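Local coordinates for HEPN domain-containing protein (Thermotoga maritima, PDB 1O3U) that is of unknown function but carries an all-helical HEPN domain, assembles as two copies, and may, like some other HEPN proteins, act in nucleotide or RNA chemistry, at residues 25-30 with 113-118; 37-42 with 119-124. All blocks are in the same frame, centred on the assembly; numbering follows the deposited sequence.

How the contacts relate
Both contacts use helix 104-132, the last long helix of the HEPN bundle, on adjoining segments: 113-118 meets the C-terminal end of helix 11-28 in contact 1, and 119-124 meets helix 32-54 in contact 2. The centres lie about 10 Å apart, and the two sites touch, with Val118 CG2 3.3 Å from Ser39 OG. Along the chain the order is 25-30, 37-42, 113-118, 119-124, so the pairings cross: two helices that follow each other in sequence are both closed over by one much later helix. Contact 2 sits about 2 Å from the chain centre and contact 1 about 12 Å from it, so the pair runs from near the middle of the chain toward one end of the bundle.

Contact 1: 25-30 with 113-118; sequences HDLEHG and EAERLV
The last turn of helix 11-28 lies beside the helical segment 113-118, with CA of Leu27 and CA of Ala114 6.9 Å apart, the closest CA pair of the two segments. This is helix-to-helix packing in the HEPN bundle, carried by Leu27, whose isobutyl fork spans three residues of the partner. Its CG stands opposite the backbone N (chi1 -179°), which carries the two methyls out toward helix 104-132. Leu27 CD1 meets Ala114 CB at 3.8 Å, while Leu27 CD2 lies between Glu115 and Val118, nearer the former, with Val118 CG2 4.3 Å away. No hydrogen bond crosses the interface, consistent with the wholly apolar groups that meet. An alanine here would take away both methyls, and Ala114 CB and Glu115 CG would probably lose this contact, with a gap opening between the helices. Just beyond, helix 11-28 ends in a Schellman motif: Gly30, at positive phi (84°), is the C-prime residue, Gly30 N bonds to Leu27 O at 3.1 Å, and Phe31 N bonds to Asp26 O. Tyr32 of the next helix also touches Leu27, and His25 and His29 turn instead to Phe31 of the second subunit. The aliphatic part of Glu115 crosses the leucine at about a right angle, its carboxylate paired with Arg111, and brings CG to 3.7 Å from Leu27 CD2.

Contact 2: 37-42 with 119-124; sequences FSSQQA and NYAEKI
Close helix-helix packing at the middle of the HEPN bundle brings helix 32-54 against helix 104-132, and small residues make the approach possible. The CA atoms of Ser39 and Ala121 are only 5.4 Å apart, and the buried surface between the segments is a modest 103 Å². Ala121 makes the contact from its side: its CB points at the other helix and lies 3.4 Å from the carbonyl O of Ser39, with Ser39 CB at 4.0 Å. The same methyl also faces Ala42, one turn further along, where the CB atoms of Ala42 and Ala121 are 4.4 Å apart. Thus a single methyl group is set against the backbone and the beta carbons of successive turns. The hydroxyl of Ser39 is not set on Ala121 but lies by Val118, about a turn earlier on helix 104-132; OG is opposite the carbonyl carbon (chi1 -68°) and hydrogen-bonded to Ala35 O, one turn back in its own helix. Other helices close round the site. Ala23 of helix 11-28 and Leu87 of helix 78-88 both touch Ser39, while Ile125 of helix 104-132 touches Ala42. Since no hydrogen bond joins the two segments, their association here rests on van der Waals contact between small groups, and the one side-chain hydroxyl at the interface is satisfied within its own helix rather than across it.

Contact 1: 25-30 with 113-118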
loop_
_atom_site.group_PDB
_atom_site.type_symbol
_atom_site.label_atom_id
_atom_site.label_comp_id
_atom_site.label_asym_id
_atom_site.label_seq_id
_atom_site.Cartn_x
_atom_site.Cartn_y
_atom_site.Cartn_z
ATOM N N HIS A 25 -4.641 9.104 9.267
ATOM C CA HIS A 25 -4.975 8.407 10.506
ATOM C C HIS A 25 -3.735 8.163 11.332
ATOM O O HIS A 25 -3.725 8.425 12.546
ATOM C CB HIS A 25 -5.645 7.083 10.182
ATOM C CG HIS A 25 -6.193 6.382 11.386
ATOM N ND1 HIS A 25 -5.541 5.330 11.985
ATOM C CD2 HIS A 25 -7.323 6.590 12.103
ATOM C CE1 HIS A 25 -6.255 4.908 13.017
ATOM N NE2 HIS A 25 -7.336 5.663 13.117
ATOM N N ASP A 26 -2.683 7.660 10.684
ATOM C CA ASP A 26 -1.399 7.450 11.367
ATOM C C ASP A 26 -0.844 8.786 11.888
ATOM O O ASP A 26 -0.357 8.854 13.027
ATOM C CB ASP A 26 -0.362 6.801 10.458
ATOM C CG ASP A 26 -0.581 5.285 10.287
ATOM O OD1 ASP A 26 -1.029 4.596 11.238
ATOM O OD2 ASP A 26 -0.326 4.736 9.234
ATOM N N LEU A 27 -0.938 9.851 11.081
ATOM C CA LEU A 27 -0.494 11.153 11.516
ATOM C C LEU A 27 -1.202 11.604 12.800
ATOM O O LEU A 27 -0.551 12.104 13.728
ATOM C CB LEU A 27 -0.701 12.179 10.426
ATOM C CG LEU A 27 -0.260 13.610 10.698
ATOM C CD1 LEU A 27 1.227 13.671 11.063
ATOM C CD2 LEU A 27 -0.559 14.419 9.460
ATOM N N GLU A 28 -2.522 11.422 12.836
ATOM C CA GLU A 28 -3.375 11.911 13.937
ATOM C C GLU A 28 -2.948 11.239 15.233
ATOM O O GLU A 28 -2.988 11.854 16.312
ATOM C CB GLU A 28 -4.858 11.652 13.611
ATOM C CG GLU A 28 -5.851 11.700 14.786
ATOM C CD GLU A 28 -7.253 11.201 14.442
ATOM O OE1 GLU A 28 -7.536 10.855 13.255
ATOM O OE2 GLU A 28 -8.098 11.135 15.378
ATOM N N HIS A 29 -2.484 9.998 15.122
ATOM C CA HIS A 29 -2.116 9.199 16.277
ATOM C C HIS A 29 -0.618 9.227 16.611
ATOM O O HIS A 29 -0.179 8.527 17.531
ATOM C CB HIS A 29 -2.639 7.780 16.108
ATOM C CG HIS A 29 -4.129 7.694 16.139
ATOM N ND1 HIS A 29 -4.842 7.599 17.318
ATOM C CD2 HIS A 29 -5.045 7.707 15.144
ATOM C CE1 HIS A 29 -6.132 7.553 17.041
ATOM N NE2 HIS A 29 -6.280 7.610 15.730
ATOM N N GLY A 30 0.140 10.072 15.901
ATOM C CA GLY A 30 1.536 10.314 16.198
ATOM C C GLY A 30 2.468 9.290 15.591
ATOM O O GLY A 30 3.633 9.226 15.972
ATOM N N GLU A 113 7.437 17.156 9.473
ATOM C CA GLU A 113 7.938 16.389 8.351
ATOM C C GLU A 113 6.843 15.452 7.811
ATOM O O GLU A 113 6.629 15.383 6.580
ATOM C CB GLU A 113 9.198 15.635 8.763
ATOM C CG GLU A 113 9.834 14.821 7.653
ATOM C CD GLU A 113 10.985 13.966 8.165
ATOM O OE1 GLU A 113 10.768 13.173 9.115
ATOM O OE2 GLU A 113 12.102 14.096 7.634
ATOM N N ALA A 114 6.140 14.765 8.724
ATOM C CA ALA A 114 5.057 13.847 8.351
ATOM C C ALA A 114 3.890 14.626 7.732
ATOM O O ALA A 114 3.342 14.179 6.726
ATOM C CB ALA A 114 4.597 13.043 9.522
ATOM N N GLU A 115 3.515 15.770 8.305
ATOM C CA GLU A 115 2.455 16.609 7.710
ATOM C C GLU A 115 2.804 17.030 6.296
ATOM O O GLU A 115 1.957 16.999 5.428
ATOM C CB GLU A 115 2.181 17.879 8.500
ATOM C CG GLU A 115 1.096 17.776 9.522
ATOM C CD GLU A 115 0.896 19.076 10.281
ATOM O OE1 GLU A 115 0.630 20.128 9.637
ATOM O OE2 GLU A 115 1.008 19.036 11.523
ATOM N N ARG A 116 4.047 17.440 6.100
ATOM C CA ARG A 116 4.575 17.836 4.805
ATOM C C ARG A 116 4.408 16.704 3.774
ATOM O O ARG A 116 3.918 16.924 2.638
ATOM C CB ARG A 116 6.059 18.217 4.986
ATOM C CG ARG A 116 6.647 19.015 3.953
ATOM C CD ARG A 116 7.784 19.913 4.450
ATOM N NE ARG A 116 8.858 19.169 5.109
ATOM C CZ ARG A 116 9.692 18.362 4.474
ATOM N NH1 ARG A 116 9.587 18.189 3.173
ATOM N NH2 ARG A 116 10.637 17.701 5.144
ATOM N N LEU A 117 4.843 15.520 4.154
ATOM C CA LEU A 117 4.797 14.385 3.235
ATOM C C LEU A 117 3.348 13.991 2.907
ATOM O O LEU A 117 3.030 13.587 1.788
ATOM C CB LEU A 117 5.595 13.204 3.782
ATOM C CG LEU A 117 7.080 13.502 3.994
ATOM C CD1 LEU A 117 7.776 12.302 4.575
ATOM C CD2 LEU A 117 7.700 13.914 2.689
ATOM N N VAL A 118 2.467 14.073 3.890
ATOM C CA VAL A 118 1.059 13.776 3.658
ATOM C C VAL A 118 0.498 14.820 2.674
ATOM O O VAL A 118 -0.233 14.487 1.703
ATOM C CB VAL A 118 0.277 13.739 4.993
ATOM C CG1 VAL A 118 -1.214 13.851 4.765
ATOM C CG2 VAL A 118 0.639 12.467 5.844
#

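Contact 2: 37-42 with 119-124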
loop_
_atom_site.group_PDB
_atom_site.type_symbol
_atom_site.label_atom_id
_atom_site.label_comp_id
_atom_site.label_asym_id
_atom_site.label_seq_id
_atom_site.Cartn_x
_atom_site.Cartn_y
_atom_site.Cartn_z
ATOM N N PHE A 37 5.288 6.415 5.257
ATOM C CA PHE A 37 5.167 5.209 4.428
ATOM C C PHE A 37 3.883 5.196 3.568
ATOM O O PHE A 37 3.925 4.971 2.358
ATOM C CB PHE A 37 5.220 3.989 5.353
ATOM C CG PHE A 37 5.028 2.691 4.648
ATOM C CD1 PHE A 37 6.042 2.147 3.891
ATOM C CD2 PHE A 37 3.841 1.993 4.768
ATOM C CE1 PHE A 37 5.874 0.925 3.242
ATOM C CE2 PHE A 37 3.659 0.792 4.102
ATOM C CZ PHE A 37 4.680 0.247 3.370
ATOM N N SER A 38 2.744 5.440 4.208
ATOM C CA SER A 38 1.446 5.463 3.540
ATOM C C SER A 38 1.396 6.559 2.458
ATOM O O SER A 38 0.764 6.392 1.421
ATOM C CB SER A 38 0.350 5.738 4.550
ATOM O OG SER A 38 0.165 4.627 5.400
ATOM N N SER A 39 2.010 7.705 2.743
ATOM C CA SER A 39 2.055 8.835 1.803
ATOM C C SER A 39 2.808 8.450 0.498
ATOM O O SER A 39 2.368 8.793 -0.624
ATOM C CB SER A 39 2.739 10.042 2.479
ATOM O OG SER A 39 1.919 10.527 3.526
ATOM N N GLN A 40 3.933 7.756 0.659
ATOM C CA GLN A 40 4.695 7.250 -0.487
ATOM C C GLN A 40 3.805 6.350 -1.352
ATOM O O GLN A 40 3.732 6.533 -2.558
ATOM C CB GLN A 40 5.912 6.427 -0.027
ATOM C CG GLN A 40 7.015 7.173 0.574
ATOM C CD GLN A 40 8.126 6.227 1.066
ATOM O OE1 GLN A 40 7.846 5.142 1.606
ATOM N NE2 GLN A 40 9.364 6.622 0.858
ATOM N N GLN A 41 3.128 5.388 -0.717
ATOM C CA GLN A 41 2.224 4.471 -1.415
ATOM C C GLN A 41 1.061 5.182 -2.132
ATOM O O GLN A 41 0.743 4.865 -3.295
ATOM C CB GLN A 41 1.719 3.408 -0.447
ATOM C CG GLN A 41 2.833 2.565 0.182
ATOM C CD GLN A 41 3.437 1.624 -0.825
ATOM O OE1 GLN A 41 2.701 1.004 -1.624
ATOM N NE2 GLN A 41 4.766 1.527 -0.830
ATOM N N ALA A 42 0.468 6.167 -1.464
ATOM C CA ALA A 42 -0.646 6.936 -2.025
ATOM C C ALA A 42 -0.180 7.647 -3.294
ATOM O O ALA A 42 -0.879 7.631 -4.301
ATOM C CB ALA A 42 -1.137 7.920 -1.048
ATOM N N ASN A 119 0.813 16.097 2.920
ATOM C CA ASN A 119 0.376 17.128 2.006
ATOM C C ASN A 119 0.900 16.918 0.592
ATOM O O ASN A 119 0.190 17.145 -0.372
ATOM C CB ASN A 119 0.758 18.519 2.489
ATOM C CG ASN A 119 0.030 18.911 3.750
ATOM O OD1 ASN A 119 -0.991 18.296 4.131
ATOM N ND2 ASN A 119 0.561 19.957 4.437
ATOM N N TYR A 120 2.153 16.517 0.481
ATOM C CA TYR A 120 2.757 16.268 -0.831
ATOM C C TYR A 120 1.999 15.170 -1.548
ATOM O O TYR A 120 1.764 15.295 -2.736
ATOM C CB TYR A 120 4.213 15.857 -0.732
ATOM C CG TYR A 120 5.166 16.924 -0.250
ATOM C CD1 TYR A 120 4.768 18.240 -0.124
ATOM C CD2 TYR A 120 6.512 16.613 -0.002
ATOM C CE1 TYR A 120 5.648 19.213 0.317
ATOM C CE2 TYR A 120 7.382 17.562 0.406
ATOM C CZ TYR A 120 6.954 18.869 0.570
ATOM O OH TYR A 120 7.840 19.830 0.988
ATOM N N ALA A 121 1.650 14.098 -0.842
ATOM C CA ALA A 121 0.951 12.988 -1.470
ATOM C C ALA A 121 -0.443 13.451 -1.940
ATOM O O ALA A 121 -0.874 13.168 -3.052
ATOM C CB ALA A 121 0.818 11.841 -0.513
ATOM N N GLU A 122 -1.129 14.176 -1.076
ATOM C CA GLU A 122 -2.373 14.787 -1.437
ATOM C C GLU A 122 -2.309 15.703 -2.675
ATOM O O GLU A 122 -3.185 15.638 -3.542
ATOM C CB GLU A 122 -2.939 15.535 -0.244
ATOM C CG GLU A 122 -4.357 16.059 -0.463
ATOM C CD GLU A 122 -5.067 16.256 0.874
ATOM O OE1 GLU A 122 -4.418 16.743 1.833
ATOM O OE2 GLU A 122 -6.240 15.890 0.999
ATOM N N LYS A 123 -1.274 16.538 -2.748
ATOM C CA LYS A 123 -1.021 17.363 -3.893
ATOM C C LYS A 123 -0.866 16.557 -5.170
ATOM O O LYS A 123 -1.458 16.876 -6.204
ATOM C CB LYS A 123 0.220 18.203 -3.596
ATOM C CG LYS A 123 0.316 19.459 -4.252
ATOM C CD LYS A 123 1.252 20.361 -3.399
ATOM C CE LYS A 123 1.381 21.699 -3.950
ATOM N NZ LYS A 123 2.683 22.297 -3.581
ATOM N N ILE A 124 -0.079 15.481 -5.094
ATOM C CA ILE A 124 0.109 14.616 -6.233
ATOM C C ILE A 124 -1.197 13.936 -6.645
ATOM O O ILE A 124 -1.529 13.870 -7.874
ATOM C CB ILE A 124 1.254 13.613 -5.951
ATOM C CG1 ILE A 124 2.602 14.351 -5.953
ATOM C CG2 ILE A 124 1.275 12.496 -6.998
ATOM C CD1 ILE A 124 3.803 13.527 -5.429
#